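Local coordinates for protein putative fimbriae assembly chaperone (Salmonella typhimurium, PDB 2CO7) that probably acts as a periplasmic chaperone that binds fimbrial subunits of the Saf system and assists their folding and assembly into fimbriae, at residues 10-16 against 97-101. Sequence-based numbering, arbitrary orientation.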
loop_
_atom_site.group_PDB
_atom_site.type_symbol
_atom_site.label_atom_id
_atom_site.label_comp_id
_atom_site.label_asym_id
_atom_site.label_seq_id
_atom_site.Cartn_x
_atom_site.Cartn_y
_atom_site.Cartn_z
ATOM N N LYS B 10 -3.178 17.907 -10.703
ATOM C CA LYS B 10 -2.058 17.661 -9.807
ATOM C C LYS B 10 -1.606 16.219 -9.946
ATOM O O LYS B 10 -2.396 15.285 -9.752
ATOM C CB LYS B 10 -2.432 17.919 -8.342
ATOM C CG LYS B 10 -1.288 17.631 -7.338
ATOM C CD LYS B 10 -0.073 18.544 -7.567
ATOM C CE LYS B 10 1.197 18.091 -6.811
ATOM N NZ LYS B 10 2.068 19.301 -6.483
ATOM N N LEU B 11 -0.335 16.057 -10.291
ATOM C CA LEU B 11 0.285 14.756 -10.404
ATOM C C LEU B 11 1.308 14.640 -9.301
ATOM O O LEU B 11 1.997 15.617 -8.970
ATOM C CB LEU B 11 1.014 14.579 -11.738
ATOM C CG LEU B 11 0.259 14.812 -13.047
ATOM C CD1 LEU B 11 1.170 14.446 -14.193
ATOM C CD2 LEU B 11 -1.010 13.955 -13.064
ATOM N N PHE B 12 1.420 13.447 -8.746
ATOM C CA PHE B 12 2.407 13.231 -7.683
ATOM C C PHE B 12 2.817 11.789 -7.578
ATOM O O PHE B 12 1.973 10.889 -7.670
ATOM C CB PHE B 12 1.902 13.782 -6.339
ATOM C CG PHE B 12 3.005 14.048 -5.352
ATOM C CD1 PHE B 12 3.985 14.991 -5.643
ATOM C CD2 PHE B 12 3.056 13.361 -4.141
ATOM C CE1 PHE B 12 5.013 15.250 -4.755
ATOM C CE2 PHE B 12 4.106 13.607 -3.237
ATOM C CZ PHE B 12 5.074 14.561 -3.565
ATOM N N SER B 13 4.132 11.565 -7.402
ATOM C CA SER B 13 4.690 10.223 -7.348
ATOM C C SER B 13 5.948 10.193 -6.453
ATOM O O SER B 13 6.567 11.219 -6.219
ATOM C CB SER B 13 5.073 9.734 -8.761
ATOM O OG SER B 13 5.582 8.403 -8.680
ATOM N N VAL B 14 6.293 9.020 -5.937
ATOM C CA VAL B 14 7.593 8.796 -5.280
ATOM C C VAL B 14 8.124 7.468 -5.815
ATOM O O VAL B 14 7.332 6.560 -6.100
ATOM C CB VAL B 14 7.508 8.837 -3.711
ATOM C CG1 VAL B 14 6.728 7.621 -3.130
ATOM C CG2 VAL B 14 8.889 8.909 -3.095
ATOM N N LYS B 15 9.451 7.339 -5.979
ATOM C CA LYS B 15 10.001 6.111 -6.551
ATOM C C LYS B 15 10.800 5.399 -5.486
ATOM O O LYS B 15 11.643 6.023 -4.865
ATOM C CB LYS B 15 10.935 6.477 -7.726
ATOM C CG LYS B 15 11.665 5.275 -8.375
ATOM C CD LYS B 15 12.645 5.795 -9.463
ATOM C CE LYS B 15 13.551 4.716 -10.001
ATOM N NZ LYS B 15 14.514 5.274 -10.993
ATOM N N LEU B 16 10.543 4.104 -5.270
ATOM C CA LEU B 16 11.382 3.306 -4.382
ATOM C C LEU B 16 12.141 2.308 -5.233
ATOM O O LEU B 16 11.644 1.852 -6.279
ATOM C CB LEU B 16 10.520 2.561 -3.338
ATOM C CG LEU B 16 10.036 3.333 -2.112
ATOM C CD1 LEU B 16 9.532 4.732 -2.371
ATOM C CD2 LEU B 16 9.016 2.506 -1.302
ATOM N N ILE B 97 7.431 5.319 3.173
ATOM C CA ILE B 97 8.042 6.555 2.711
ATOM C C ILE B 97 6.886 7.496 2.477
ATOM O O ILE B 97 6.052 7.208 1.609
ATOM C CB ILE B 97 8.755 6.313 1.335
ATOM C CG1 ILE B 97 9.883 5.281 1.437
ATOM C CG2 ILE B 97 9.230 7.631 0.684
ATOM C CD1 ILE B 97 10.798 5.474 2.572
ATOM N N LYS B 98 6.815 8.564 3.274
ATOM C CA LYS B 98 5.803 9.616 3.105
ATOM C C LYS B 98 6.428 10.772 2.342
ATOM O O LYS B 98 7.480 11.301 2.753
ATOM C CB LYS B 98 5.322 10.157 4.457
ATOM C CG LYS B 98 4.216 11.235 4.317
ATOM C CD LYS B 98 3.827 11.886 5.654
ATOM C CE LYS B 98 3.346 10.844 6.666
ATOM N NZ LYS B 98 2.004 10.311 6.252
ATOM N N ALA B 99 5.761 11.177 1.261
ATOM C CA ALA B 99 6.289 12.244 0.394
ATOM C C ALA B 99 5.253 13.354 0.350
ATOM O O ALA B 99 4.058 13.113 0.159
ATOM C CB ALA B 99 6.606 11.719 -1.004
ATOM N N VAL B 100 5.741 14.572 0.527
ATOM C CA VAL B 100 4.903 15.750 0.703
ATOM C C VAL B 100 5.424 16.880 -0.208
ATOM O O VAL B 100 6.568 17.315 -0.058
ATOM C CB VAL B 100 4.897 16.173 2.200
ATOM C CG1 VAL B 100 4.167 17.448 2.398
ATOM C CG2 VAL B 100 4.284 15.039 3.069
ATOM N N PRO B 101 4.566 17.366 -1.134
ATOM C CA PRO B 101 4.942 18.434 -2.045
ATOM C C PRO B 101 4.781 19.808 -1.401
ATOM O O PRO B 101 4.078 19.919 -0.403
ATOM C CB PRO B 101 3.948 18.291 -3.200
ATOM C CG PRO B 101 2.718 17.651 -2.597
ATOM C CD PRO B 101 3.177 16.885 -1.349
#
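Phe12, Val14 and Leu16 face Pro101, Ala99 and Ile97, in that order along two chain segments whose end-to-end directions lie 152° apart, roughly antiparallel. No hydrogen bond joins the segments, and their backbones pair with other strands (Lys15 with Ser35, Ile97 with Ala124, Lys98 with Gln45), so this is side-chain packing across the inside of the fold, not strand pairing. The Phe12 ring carries much of it. A chi1 of -159° swings the ring away from its own N and over towards 97-101, where Pro101 CG stands 4.0 Å from the ring centroid, 15° off the normal, a CH-pi contact over one face. At the rim, Phe12 CE2 meets Ala99, whose O lies near the ring plane, 3.4 Å from that carbon, and whose CB also touches it. Farther along, Val14 turns CG2 onto Ile97 CG2 at 4.0 Å, while its CB rests against the Ala99 methyl. The Leu16 and Ile97 side chains run antiparallel alongside one another, with Leu16 CD1 3.9 Å from Ile97 CG1. At the opposite end, Lys10 NZ passes close to Pro101 but is hydrogen-bonded to Tyr40 OH. The contact thus joins strand 10-16 to strand 91-100 inside the immunoglobulin-like, PapD-type N-terminal domain. Val34 of strand 30-35 touches Val14 and Ile97, and Ile122 of strand 116-131 meets Phe12; residues 10-13 form an antiparallel ladder with a strand of another protein chain, extending the sheet across the interface.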